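Local coordinates for sugar ABC transporter (Sugar-binding protein) (Bacillus halodurans, PDB 4YO7) that binds myo-inositol and probably delivers it, as an extracellular solute-binding protein, to a sugar ABC transporter, at residues Lys46-Ser51 with Phe76-Ser81; Val102-Val107 with Gly126-Ile131; Phe210-Gly215 with Met239-Ile244. One frame throughout, in Å; residues are numbered along the deposited sequence.

Interaction 1 of 3, residues Lys46-Ser51 with Phe76-Ser81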
ATOM      1  N   LYS A  46     -14.286  25.429   6.742  1.00 11.01           N
ATOM      2  CA  LYS A  46     -13.154  25.027   5.916  1.00 10.37           C
ATOM      3  C   LYS A  46     -13.499  23.728   5.184  1.00 10.22           C
ATOM      4  O   LYS A  46     -14.415  23.034   5.558  1.00 10.84           O
ATOM      5  CB  LYS A  46     -11.900  24.873   6.762  1.00 11.75           C
ATOM      6  CG  LYS A  46     -11.300  26.229   7.129  1.00 17.20           C
ATOM      7  CD  LYS A  46     -10.015  26.112   7.864  1.00 20.53           C
ATOM      8  CE  LYS A  46      -9.715  27.388   8.650  1.00 30.11           C
ATOM      9  NZ  LYS A  46      -9.671  28.564   7.772  1.00 36.16           N
ATOM     10  N   VAL A  47     -12.793  23.464   4.093  1.00  9.70           N
ATOM     11  CA  VAL A  47     -13.107  22.325   3.241  1.00  9.60           C
ATOM     12  C   VAL A  47     -11.822  21.619   2.898  1.00  9.10           C
ATOM     13  O   VAL A  47     -10.861  22.254   2.500  1.00  8.78           O
ATOM     14  CB  VAL A  47     -13.818  22.755   1.930  1.00  9.52           C
ATOM     15  CG1 VAL A  47     -14.200  21.537   1.080  1.00  9.49           C
ATOM     16  CG2 VAL A  47     -15.069  23.582   2.248  1.00 10.04           C
ATOM     17  N   ILE A  48     -11.831  20.299   3.013  1.00  9.13           N
ATOM     18  CA  ILE A  48     -10.729  19.482   2.548  1.00  8.73           C
ATOM     19  C   ILE A  48     -11.230  18.545   1.464  1.00  8.67           C
ATOM     20  O   ILE A  48     -12.218  17.852   1.661  1.00  9.02           O
ATOM     21  CB  ILE A  48     -10.085  18.702   3.697  1.00  8.85           C
ATOM     22  CG1 ILE A  48      -9.336  19.684   4.600  1.00 11.74           C
ATOM     23  CG2 ILE A  48      -9.107  17.639   3.180  1.00  8.52           C
ATOM     24  CD1 ILE A  48      -8.804  19.098   5.896  1.00 11.68           C
ATOM     25  N   GLY A  49     -10.519  18.528   0.335  1.00  9.92           N
ATOM     26  CA  GLY A  49     -10.848  17.631  -0.759  1.00  9.14           C
ATOM     27  C   GLY A  49      -9.921  16.429  -0.721  1.00 10.05           C
ATOM     28  O   GLY A  49      -8.732  16.594  -0.612  1.00  8.51           O
ATOM     29  N   VAL A  50     -10.487  15.232  -0.814  1.00  8.71           N
ATOM     30  CA  VAL A  50      -9.716  13.994  -0.787  1.00  9.66           C
ATOM     31  C   VAL A  50      -9.985  13.199  -2.049  1.00  8.32           C
ATOM     32  O   VAL A  50     -11.141  13.023  -2.426  1.00  9.26           O
ATOM     33  CB  VAL A  50     -10.104  13.153   0.423  1.00  8.48           C
ATOM     34  CG1 VAL A  50      -9.274  11.868   0.534  1.00  8.39           C
ATOM     35  CG2 VAL A  50      -9.942  13.990   1.663  1.00  8.99           C
ATOM     36  N   SER A  51      -8.927  12.734  -2.698  1.00  8.32           N
ATOM     37  CA  SER A  51      -9.068  11.819  -3.830  1.00  8.06           C
ATOM     38  C   SER A  51      -8.245  10.576  -3.574  1.00  7.91           C
ATOM     39  O   SER A  51      -7.021  10.621  -3.645  1.00 10.58           O
ATOM     40  CB  SER A  51      -8.638  12.477  -5.139  1.00  8.53           C
ATOM     41  OG  SER A  51      -8.693  11.547  -6.231  1.00 10.04           O
ATOM     42  N   PHE A  76     -14.975  21.739   9.679  1.00 12.84           N
ATOM     43  CA  PHE A  76     -14.539  21.315   8.355  1.00 12.01           C
ATOM     44  C   PHE A  76     -15.604  20.524   7.646  1.00 12.97           C
ATOM     45  O   PHE A  76     -16.336  19.752   8.275  1.00 18.04           O
ATOM     46  CB  PHE A  76     -13.305  20.442   8.427  1.00 11.34           C
ATOM     47  CG  PHE A  76     -12.044  21.198   8.606  1.00 11.99           C
ATOM     48  CD1 PHE A  76     -11.725  21.767   9.820  1.00 13.33           C
ATOM     49  CD2 PHE A  76     -11.173  21.356   7.548  1.00 16.31           C
ATOM     50  CE1 PHE A  76     -10.537  22.469   9.976  1.00 14.62           C
ATOM     51  CE2 PHE A  76      -9.996  22.036   7.708  1.00 13.93           C
ATOM     52  CZ  PHE A  76      -9.688  22.607   8.924  1.00 11.57           C
ATOM     53  N   GLU A  77     -15.667  20.702   6.333  1.00 11.36           N
ATOM     54  CA  GLU A  77     -16.372  19.783   5.453  1.00 11.93           C
ATOM     55  C   GLU A  77     -15.338  18.965   4.695  1.00 12.45           C
ATOM     56  O   GLU A  77     -14.341  19.512   4.266  1.00 12.50           O
ATOM     57  CB  GLU A  77     -17.244  20.534   4.448  1.00 14.51           C
ATOM     58  CG  GLU A  77     -18.086  21.617   5.062  1.00 28.94           C
ATOM     59  CD  GLU A  77     -19.125  21.070   6.029  1.00 49.56           C
ATOM     60  OE1 GLU A  77     -19.543  19.907   5.853  1.00 45.93           O
ATOM     61  OE2 GLU A  77     -19.520  21.807   6.963  1.00 55.32           O
ATOM     62  N   PHE A  78     -15.585  17.678   4.520  1.00 14.00           N
ATOM     63  CA  PHE A  78     -14.688  16.843   3.701  1.00 10.40           C
ATOM     64  C   PHE A  78     -15.383  16.335   2.449  1.00 13.16           C
ATOM     65  O   PHE A  78     -16.543  15.942   2.494  1.00 14.79           O
ATOM     66  CB  PHE A  78     -14.164  15.653   4.513  1.00 10.53           C
ATOM     67  CG  PHE A  78     -13.197  16.046   5.588  1.00 13.14           C
ATOM     68  CD1 PHE A  78     -13.639  16.654   6.743  1.00 17.12           C
ATOM     69  CD2 PHE A  78     -11.846  15.821   5.434  1.00 15.03           C
ATOM     70  CE1 PHE A  78     -12.748  17.023   7.722  1.00 19.20           C
ATOM     71  CE2 PHE A  78     -10.957  16.189   6.422  1.00 17.81           C
ATOM     72  CZ  PHE A  78     -11.412  16.780   7.556  1.00 15.30           C
ATOM     73  N   ILE A  79     -14.678  16.363   1.320  1.00 10.65           N
ATOM     74  CA  ILE A  79     -15.177  15.773   0.082  1.00 11.44           C
ATOM     75  C   ILE A  79     -14.348  14.535  -0.173  1.00  9.69           C
ATOM     76  O   ILE A  79     -13.176  14.642  -0.503  1.00 13.64           O
ATOM     77  CB  ILE A  79     -15.063  16.722  -1.123  1.00 12.79           C
ATOM     78  CG1 ILE A  79     -15.807  18.034  -0.845  1.00 15.56           C
ATOM     79  CG2 ILE A  79     -15.634  16.071  -2.373  1.00 19.34           C
ATOM     80  CD1 ILE A  79     -15.433  19.129  -1.817  1.00 19.33           C
ATOM     81  N   PHE A  80     -14.954  13.362   0.014  1.00 12.97           N
ATOM     82  CA  PHE A  80     -14.247  12.085  -0.164  1.00 11.56           C
ATOM     83  C   PHE A  80     -14.561  11.518  -1.535  1.00 13.92           C
ATOM     84  O   PHE A  80     -15.629  10.946  -1.751  1.00 22.15           O
ATOM     85  CB  PHE A  80     -14.624  11.080   0.935  1.00 14.04           C
ATOM     86  CG  PHE A  80     -13.930  11.337   2.235  1.00 11.38           C
ATOM     87  CD1 PHE A  80     -14.619  11.901   3.297  1.00 15.24           C
ATOM     88  CD2 PHE A  80     -12.565  11.064   2.379  1.00 16.59           C
ATOM     89  CE1 PHE A  80     -13.981  12.155   4.490  1.00 12.30           C
ATOM     90  CE2 PHE A  80     -11.922  11.331   3.591  1.00 16.31           C
ATOM     91  CZ  PHE A  80     -12.650  11.877   4.639  1.00 15.08           C
ATOM     92  N   SER A  81     -13.613  11.666  -2.449  1.00 10.32           N
ATOM     93  CA  SER A  81     -13.765  11.232  -3.830  1.00 12.77           C
ATOM     94  C   SER A  81     -12.897  10.014  -4.125  1.00 10.07           C
ATOM     95  O   SER A  81     -11.882   9.790  -3.473  1.00 12.54           O
ATOM     96  CB  SER A  81     -13.378  12.362  -4.800  1.00 14.83           C
ATOM     97  OG  SER A  81     -14.221  13.492  -4.595  1.00 20.70           O
TER
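Lys46 and Glu77 begin a series of five backbone hydrogen bonds between parallel strands. Glu77 N gives to Lys46 O at 2.8 Å; Ile48 N then gives to Glu77 O, Ile79 N to Ile48 O, Val50 N to Ile79 O, and Ser81 N closes the series on Val50 O at 2.8 Å. Some carbonyls gain a second, weaker CA-H...O contact, as where Val47 CA lies 3.2 Å from Glu77 O. The amides of Val47, Gly49 and Ser51 are satisfied across the other edge of their strand, that of Val47 by the carboxylate of Asp103. Among side chains, Ser51 OG pairs with Gln93 and Gln90, and Glu77 OE2 with Gln45.

The remaining contact is apolar. Lys46 CB sits over one face of the Phe76 ring, 3.7 Å from its centroid. With CG1 beside the backbone N (chi1 -70°), Ile48 puts CD1 between two rings, 3.7 Å from Phe76 CE2 and equally far from Phe78 CE2, while Val50 lies alongside Phe80, pointing the same way. Strand 46-52, helix 57-70 and strand 76-82 form a beta-alpha-beta unit at one edge of a six-stranded parallel sheet, typical of a periplasmic binding protein lobe.

Interaction 2 of 3, residues Val102-Val107 with Gly126-Ile131; sequences VDAIIV and GIPIII
Ile127 leads the second segment into contact, setting CG2 3.6 Å from Val102 O and against Ala104 CA. The motif is a beta-alpha-beta unit: strand 104-107, helix 112-125 and strand 129-132, the two strands adjacent and parallel within the sheet. Just before Ile127, Gly126 ends the helix in a Schellman motif, its positive phi (75°) turning the chain back towards the sheet. The CG2 branch of Ile127 also crosses Ile105 and meets its CD1, while Val122 of the helix packs on both.

Pro128 has no N-H to offer, and its ring carbon CD rests 3.4 Å from Asp103 O. Its carbonyl does the bonding, taking Ile105 N at 3.0 Å as the first of three hydrogen bonds. Ile129 follows with its own amide turned away, to Thr143 OG1. Its CG1 extends opposite the backbone N (chi1 179°), and this carries CD1 diagonally to Val107 CG2, 4.0 Å away; the side chain also packs on Ile118 and Val122 of helix 112-125.

Ile130 grips the neighbouring strand at both its polar atoms. Its N-H points almost straight (175°) at Ile105 O, 2.8 Å off, and its carbonyl receives Val107 N. On the same face as Ile106, its side chain packs against Val294 of helix 284-299. Ile131 returns to the face of Ile105 and Val107, where its CD1 lies 4.2 Å from Val107 CB, and its CA makes a CA-H...O contact of 3.3 Å with Val107 O.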
ATOM      1  N   VAL A 102     -10.671  24.896  -2.039  1.00  7.60           N
ATOM      2  CA  VAL A 102     -10.583  24.171  -0.776  1.00  7.83           C
ATOM      3  C   VAL A 102      -9.334  24.586  -0.009  1.00  7.42           C
ATOM      4  O   VAL A 102      -8.390  25.162  -0.556  1.00  8.61           O
ATOM      5  CB  VAL A 102     -10.584  22.632  -0.967  1.00  7.43           C
ATOM      6  CG1 VAL A 102     -11.835  22.161  -1.734  1.00 10.50           C
ATOM      7  CG2 VAL A 102      -9.306  22.168  -1.673  1.00  7.40           C
ATOM      8  N   ASP A 103      -9.335  24.284   1.281  1.00  7.06           N
ATOM      9  CA  ASP A 103      -8.269  24.711   2.179  1.00  6.62           C
ATOM     10  C   ASP A 103      -7.087  23.756   2.226  1.00  7.56           C
ATOM     11  O   ASP A 103      -5.972  24.168   2.559  1.00  9.89           O
ATOM     12  CB  ASP A 103      -8.859  24.919   3.569  1.00  8.55           C
ATOM     13  CG  ASP A 103      -9.884  26.013   3.582  1.00  8.39           C
ATOM     14  OD1 ASP A 103      -9.480  27.203   3.642  1.00 15.52           O
ATOM     15  OD2 ASP A 103     -11.091  25.685   3.513  1.00  9.43           O
ATOM     16  N   ALA A 104      -7.321  22.506   1.857  1.00  8.54           N
ATOM     17  CA  ALA A 104      -6.249  21.527   1.684  1.00  8.82           C
ATOM     18  C   ALA A 104      -6.766  20.373   0.863  1.00  5.83           C
ATOM     19  O   ALA A 104      -7.968  20.127   0.802  1.00  7.41           O
ATOM     20  CB  ALA A 104      -5.709  21.020   3.020  1.00  7.83           C
ATOM     21  N   ILE A 105      -5.828  19.671   0.226  1.00  5.58           N
ATOM     22  CA  ILE A 105      -6.126  18.516  -0.614  1.00  5.86           C
ATOM     23  C   ILE A 105      -5.311  17.327  -0.124  1.00  7.29           C
ATOM     24  O   ILE A 105      -4.145  17.468   0.185  1.00  9.89           O
ATOM     25  CB  ILE A 105      -5.819  18.804  -2.083  1.00  9.37           C
ATOM     26  CG1 ILE A 105      -6.795  19.876  -2.579  1.00 10.40           C
ATOM     27  CG2 ILE A 105      -5.921  17.544  -2.933  1.00  8.78           C
ATOM     28  CD1 ILE A 105      -6.461  20.443  -3.943  1.00  9.48           C
ATOM     29  N   ILE A 106      -5.966  16.173  -0.053  1.00  6.97           N
ATOM     30  CA  ILE A 106      -5.301  14.889   0.196  1.00  7.65           C
ATOM     31  C   ILE A 106      -5.447  14.060  -1.072  1.00  7.60           C
ATOM     32  O   ILE A 106      -6.570  13.826  -1.533  1.00  7.72           O
ATOM     33  CB  ILE A 106      -5.901  14.103   1.392  1.00  6.83           C
ATOM     34  CG1 ILE A 106      -5.847  14.932   2.674  1.00  7.70           C
ATOM     35  CG2 ILE A 106      -5.164  12.761   1.563  1.00  8.16           C
ATOM     36  CD1 ILE A 106      -6.621  14.307   3.830  1.00  8.18           C
ATOM     37  N   VAL A 107      -4.310  13.621  -1.626  1.00  6.18           N
ATOM     38  CA  VAL A 107      -4.290  12.703  -2.775  1.00  6.64           C
ATOM     39  C   VAL A 107      -3.519  11.422  -2.475  1.00 10.19           C
ATOM     40  O   VAL A 107      -2.429  11.453  -1.926  1.00  9.50           O
ATOM     41  CB  VAL A 107      -3.646  13.346  -4.022  1.00  9.32           C
ATOM     42  CG1 VAL A 107      -3.493  12.339  -5.171  1.00 11.81           C
ATOM     43  CG2 VAL A 107      -4.475  14.514  -4.485  1.00 12.17           C
ATOM     44  N   GLY A 126      -1.552  27.378  -4.853  1.00 10.24           N
ATOM     45  CA  GLY A 126      -1.263  27.848  -3.517  1.00 12.00           C
ATOM     46  C   GLY A 126      -2.064  27.131  -2.445  1.00 13.13           C
ATOM     47  O   GLY A 126      -2.336  27.697  -1.394  1.00 16.85           O
ATOM     48  N   ILE A 127      -2.449  25.885  -2.716  1.00  8.03           N
ATOM     49  CA  ILE A 127      -3.245  25.079  -1.779  1.00  8.82           C
ATOM     50  C   ILE A 127      -2.350  23.959  -1.241  1.00  8.19           C
ATOM     51  O   ILE A 127      -1.644  23.325  -1.993  1.00  9.00           O
ATOM     52  CB  ILE A 127      -4.498  24.487  -2.470  1.00  6.61           C
ATOM     53  CG1 ILE A 127      -5.404  25.610  -2.999  1.00 11.87           C
ATOM     54  CG2 ILE A 127      -5.285  23.565  -1.535  1.00  8.37           C
ATOM     55  CD1 ILE A 127      -6.593  25.113  -3.833  1.00  9.83           C
ATOM     56  N   PRO A 128      -2.332  23.742   0.077  1.00  6.72           N
ATOM     57  CA  PRO A 128      -1.537  22.602   0.572  1.00  5.77           C
ATOM     58  C   PRO A 128      -2.000  21.258   0.029  1.00  8.57           C
ATOM     59  O   PRO A 128      -3.189  20.989  -0.063  1.00  8.30           O
ATOM     60  CB  PRO A 128      -1.731  22.640   2.088  1.00 12.39           C
ATOM     61  CG  PRO A 128      -2.379  23.933   2.410  1.00 15.36           C
ATOM     62  CD  PRO A 128      -2.932  24.543   1.164  1.00  9.07           C
ATOM     63  N   ILE A 129      -1.045  20.400  -0.299  1.00  8.77           N
ATOM     64  CA  ILE A 129      -1.372  19.060  -0.786  1.00  8.83           C
ATOM     65  C   ILE A 129      -0.603  18.004   0.019  1.00  8.93           C
ATOM     66  O   ILE A 129       0.643  18.012   0.111  1.00  8.30           O
ATOM     67  CB  ILE A 129      -1.096  18.926  -2.277  1.00  9.00           C
ATOM     68  CG1 ILE A 129      -1.428  17.474  -2.719  1.00 11.96           C
ATOM     69  CG2 ILE A 129       0.311  19.380  -2.656  1.00 12.46           C
ATOM     70  CD1 ILE A 129      -1.679  17.326  -4.135  1.00 18.16           C
ATOM     71  N   ILE A 130      -1.387  17.124   0.617  1.00  8.59           N
ATOM     72  CA  ILE A 130      -0.884  16.038   1.431  1.00  6.65           C
ATOM     73  C   ILE A 130      -0.959  14.787   0.571  1.00  9.42           C
ATOM     74  O   ILE A 130      -2.018  14.472   0.044  1.00  7.72           O
ATOM     75  CB  ILE A 130      -1.735  15.826   2.715  1.00 10.11           C
ATOM     76  CG1 ILE A 130      -1.849  17.104   3.590  1.00 14.33           C
ATOM     77  CG2 ILE A 130      -1.220  14.625   3.531  1.00 11.53           C
ATOM     78  CD1 ILE A 130      -0.699  18.065   3.599  1.00 21.56           C
ATOM     79  N   ILE A 131       0.150  14.070   0.434  1.00  8.34           N
ATOM     80  CA  ILE A 131       0.172  12.796  -0.307  1.00  6.14           C
ATOM     81  C   ILE A 131       0.076  11.645   0.698  1.00  6.72           C
ATOM     82  O   ILE A 131       0.828  11.572   1.663  1.00  8.56           O
ATOM     83  CB  ILE A 131       1.440  12.667  -1.163  1.00  5.84           C
ATOM     84  CG1 ILE A 131       1.527  13.817  -2.182  1.00  9.38           C
ATOM     85  CG2 ILE A 131       1.525  11.275  -1.840  1.00  7.41           C
ATOM     86  CD1 ILE A 131       0.453  13.850  -3.217  1.00  7.59           C
TER

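Interaction 3 of 3, residues Phe210-Gly215 with Met239-Ile244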
ATOM      1  N   PHE A 210      -1.872  -6.404  -7.835  1.00  8.92           N
ATOM      2  CA  PHE A 210      -2.365  -6.258  -6.456  1.00  7.76           C
ATOM      3  C   PHE A 210      -3.706  -6.940  -6.219  1.00  8.41           C
ATOM      4  O   PHE A 210      -4.376  -6.652  -5.205  1.00 13.78           O
ATOM      5  CB  PHE A 210      -2.465  -4.784  -6.057  1.00  7.65           C
ATOM      6  CG  PHE A 210      -1.149  -4.130  -5.696  1.00  7.34           C
ATOM      7  CD1 PHE A 210      -0.172  -4.794  -4.951  1.00  9.10           C
ATOM      8  CD2 PHE A 210      -0.914  -2.824  -6.066  1.00  9.38           C
ATOM      9  CE1 PHE A 210       0.987  -4.165  -4.586  1.00  7.95           C
ATOM     10  CE2 PHE A 210       0.258  -2.202  -5.712  1.00 12.56           C
ATOM     11  CZ  PHE A 210       1.217  -2.885  -4.977  1.00  9.58           C
ATOM     12  N   ASP A 211      -4.074  -7.878  -7.103  1.00  8.47           N
ATOM     13  CA  ASP A 211      -5.418  -8.461  -7.134  1.00  9.05           C
ATOM     14  C   ASP A 211      -5.446  -9.958  -6.769  1.00 10.23           C
ATOM     15  O   ASP A 211      -4.588 -10.735  -7.205  1.00 10.31           O
ATOM     16  CB  ASP A 211      -6.015  -8.240  -8.534  1.00 10.96           C
ATOM     17  CG  ASP A 211      -7.434  -8.718  -8.640  1.00 17.54           C
ATOM     18  OD1 ASP A 211      -8.324  -7.988  -8.174  1.00 18.13           O
ATOM     19  OD2 ASP A 211      -7.658  -9.814  -9.181  1.00 15.69           O
ATOM     20  N   ARG A 212      -6.400 -10.352  -5.932  1.00 10.66           N
ATOM     21  CA  ARG A 212      -6.529 -11.754  -5.507  1.00 11.42           C
ATOM     22  C   ARG A 212      -6.818 -12.711  -6.648  1.00 12.67           C
ATOM     23  O   ARG A 212      -6.177 -13.751  -6.770  1.00 11.49           O
ATOM     24  CB  ARG A 212      -7.629 -11.896  -4.453  1.00 13.11           C
ATOM     25  CG  ARG A 212      -7.620 -13.229  -3.721  1.00 11.96           C
ATOM     26  CD  ARG A 212      -8.768 -13.332  -2.734  1.00 18.00           C
ATOM     27  NE  ARG A 212      -8.689 -12.313  -1.701  1.00 16.06           N
ATOM     28  CZ  ARG A 212      -9.304 -12.388  -0.532  1.00 21.89           C
ATOM     29  NH1 ARG A 212     -10.049 -13.447  -0.250  1.00 22.10           N
ATOM     30  NH2 ARG A 212      -9.164 -11.409   0.358  1.00 18.43           N
ATOM     31  N   SER A 213      -7.789 -12.383  -7.491  1.00 13.95           N
ATOM     32  CA  SER A 213      -8.145 -13.311  -8.554  1.00 13.90           C
ATOM     33  C   SER A 213      -6.994 -13.419  -9.568  1.00 11.81           C
ATOM     34  O   SER A 213      -6.722 -14.504 -10.095  1.00 14.47           O
ATOM     35  CB  SER A 213      -9.463 -12.876  -9.233  1.00 18.63           C
ATOM     36  OG  SER A 213      -9.324 -11.576  -9.771  1.00 40.76           O
ATOM     37  N   GLU A 214      -6.299 -12.313  -9.834  1.00 11.12           N
ATOM     38  CA  GLU A 214      -5.135 -12.360 -10.733  1.00 11.87           C
ATOM     39  C   GLU A 214      -3.986 -13.159 -10.106  1.00 14.07           C
ATOM     40  O   GLU A 214      -3.258 -13.879 -10.799  1.00  9.95           O
ATOM     41  CB  GLU A 214      -4.630 -10.952 -11.109  1.00 11.66           C
ATOM     42  CG  GLU A 214      -5.366 -10.263 -12.239  1.00 30.20           C
ATOM     43  CD  GLU A 214      -5.364 -11.090 -13.511  1.00 32.31           C
ATOM     44  OE1 GLU A 214      -4.302 -11.220 -14.162  1.00 32.68           O
ATOM     45  OE2 GLU A 214      -6.421 -11.645 -13.836  1.00 42.78           O
ATOM     46  N   GLY A 215      -3.798 -13.020  -8.792  1.00 10.63           N
ATOM     47  CA  GLY A 215      -2.827 -13.833  -8.083  1.00 12.78           C
ATOM     48  C   GLY A 215      -3.116 -15.319  -8.235  1.00 12.94           C
ATOM     49  O   GLY A 215      -2.198 -16.112  -8.421  1.00 12.13           O
HETATM   50  N   MSE A 239      -2.625 -10.650  -3.421  1.00 10.16           N
HETATM   51  CA  MSE A 239      -2.035 -11.592  -4.380  1.00 11.17           C
HETATM   52  C   MSE A 239      -1.615 -12.892  -3.710  1.00 11.19           C
HETATM   53  O   MSE A 239      -1.831 -13.980  -4.270  1.00 10.99           O
HETATM   54  CB  MSE A 239      -0.855 -10.959  -5.115  1.00  8.61           C
HETATM   55  CG  MSE A 239      -1.330  -9.875  -6.059  1.00  9.14           C
HETATM   56 SE   MSE A 239       0.134  -9.074  -7.056  1.00 16.90          SE
HETATM   57  CE  MSE A 239       1.261  -8.439  -5.611  1.00  9.36           C
ATOM     58  N   ALA A 240      -1.049 -12.785  -2.508  1.00 10.93           N
ATOM     59  CA  ALA A 240      -0.630 -13.964  -1.750  1.00 10.48           C
ATOM     60  C   ALA A 240      -1.819 -14.853  -1.453  1.00 12.95           C
ATOM     61  O   ALA A 240      -1.723 -16.068  -1.559  1.00 12.28           O
ATOM     62  CB  ALA A 240       0.072 -13.554  -0.464  1.00 10.65           C
ATOM     63  N   LEU A 241      -2.954 -14.242  -1.126  1.00 11.92           N
ATOM     64  CA  LEU A 241      -4.170 -15.004  -0.828  1.00 13.73           C
ATOM     65  C   LEU A 241      -4.684 -15.721  -2.075  1.00 12.43           C
ATOM     66  O   LEU A 241      -5.191 -16.849  -2.008  1.00 13.87           O
ATOM     67  CB  LEU A 241      -5.243 -14.077  -0.255  1.00 12.53           C
ATOM     68  CG  LEU A 241      -4.932 -13.545   1.151  1.00 12.34           C
ATOM     69  CD1 LEU A 241      -5.978 -12.519   1.595  1.00 18.62           C
ATOM     70  CD2 LEU A 241      -4.818 -14.644   2.214  1.00 17.27           C
ATOM     71  N   GLY A 242      -4.542 -15.077  -3.229  1.00 12.09           N
ATOM     72  CA  GLY A 242      -4.859 -15.727  -4.487  1.00 13.40           C
ATOM     73  C   GLY A 242      -3.946 -16.908  -4.776  1.00 12.47           C
ATOM     74  O   GLY A 242      -4.392 -17.961  -5.218  1.00 12.96           O
ATOM     75  N   ALA A 243      -2.654 -16.746  -4.517  1.00 14.12           N
ATOM     76  CA  ALA A 243      -1.719 -17.846  -4.729  1.00 13.88           C
ATOM     77  C   ALA A 243      -2.049 -19.034  -3.837  1.00 13.19           C
ATOM     78  O   ALA A 243      -1.973 -20.195  -4.260  1.00 16.12           O
ATOM     79  CB  ALA A 243      -0.332 -17.389  -4.481  1.00 11.05           C
ATOM     80  N   ILE A 244      -2.436 -18.738  -2.608  1.00 12.67           N
ATOM     81  CA  ILE A 244      -2.829 -19.770  -1.656  1.00 13.60           C
ATOM     82  C   ILE A 244      -4.008 -20.580  -2.189  1.00 17.56           C
ATOM     83  O   ILE A 244      -4.003 -21.807  -2.103  1.00 16.97           O
ATOM     84  CB  ILE A 244      -3.174 -19.133  -0.271  1.00 15.09           C
ATOM     85  CG1 ILE A 244      -1.876 -18.740   0.438  1.00 14.78           C
ATOM     86  CG2 ILE A 244      -4.011 -20.081   0.599  1.00 17.41           C
ATOM     87  CD1 ILE A 244      -2.030 -17.769   1.571  1.00 15.32           C
TER
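Met239, present as selenomethionine, packs against the residues leading into the helix that starts at Arg212. Its SE lies 3.4 Å from Phe210 N, and the bend at chi3 (-58°) swings the methyl CE obliquely to Phe210 CD1 at 4.0 Å. Closer to the backbone, CG of Met239 touches both N and O of Asp211. Beside this, main chain meets main chain: Arg212 O receives a CA-H...O contact from Gly242 CA at 3.3 Å, and the CA atoms of Gly215 and Met239 come within 4.4 Å. Gly215 and Gly242, without side chains, allow this close approach.

Arg212 closes the outer side. Its CG stands opposite the backbone N (chi1 -166°) and packs on Gly242 N, and the guanidinium then lays one face over Leu241 CD1, which is 3.6 Å from NH2. The same NH2 forms a salt bridge with Glu238, one residue before Met239. With the side chain of Arg212 cut back to that of an alanine, Glu238 is likely to lose this charged partner, and Leu241 CD1 the guanidinium that covers it.

The next shell fixes the frame. Asp211 is the N-cap of helix 212-224, and its OD2 accepts Glu214 N at 2.9 Å through the anti lone pair. Asn236, one of the residues lining the inositol pocket, bridges the segments, its OD1 accepting from Met239 N and its ND2 giving to Phe210 O. The Phe210 side chain itself comes within about 4 Å of the bound inositol, nearest atoms. The direct contact is thus van der Waals packing with one CA-H...O contact, and polar groups are served by the cap, Asn236 and Glu238; with none of the direct hydrogen bonds between segments that a sheet would have, the fit depends on shape.

How the interactions relate
Interactions 1 and 2 belong to one parallel sheet, their centres 9 Å apart, and are joined where strands 46-52 and 104-107 are neighbours: Val47 O probably accepts from Asp103 N, and Ser51 N probably gives to Ile106 O. Interaction 1 includes one of the sheet's two outermost strands, 76-82, so it is only partly buried and mixes aromatic rings with charged residues; interaction 2, further in, is buried and lined with isoleucine and valine. Interaction 3 lies about 33 Å from interaction 1 between centres, on the opposite side of the chain's centre. Also buried, it joins helices through glycine-permitted backbone packing instead of regular strand hydrogen bonds, and comes closest to the inositol.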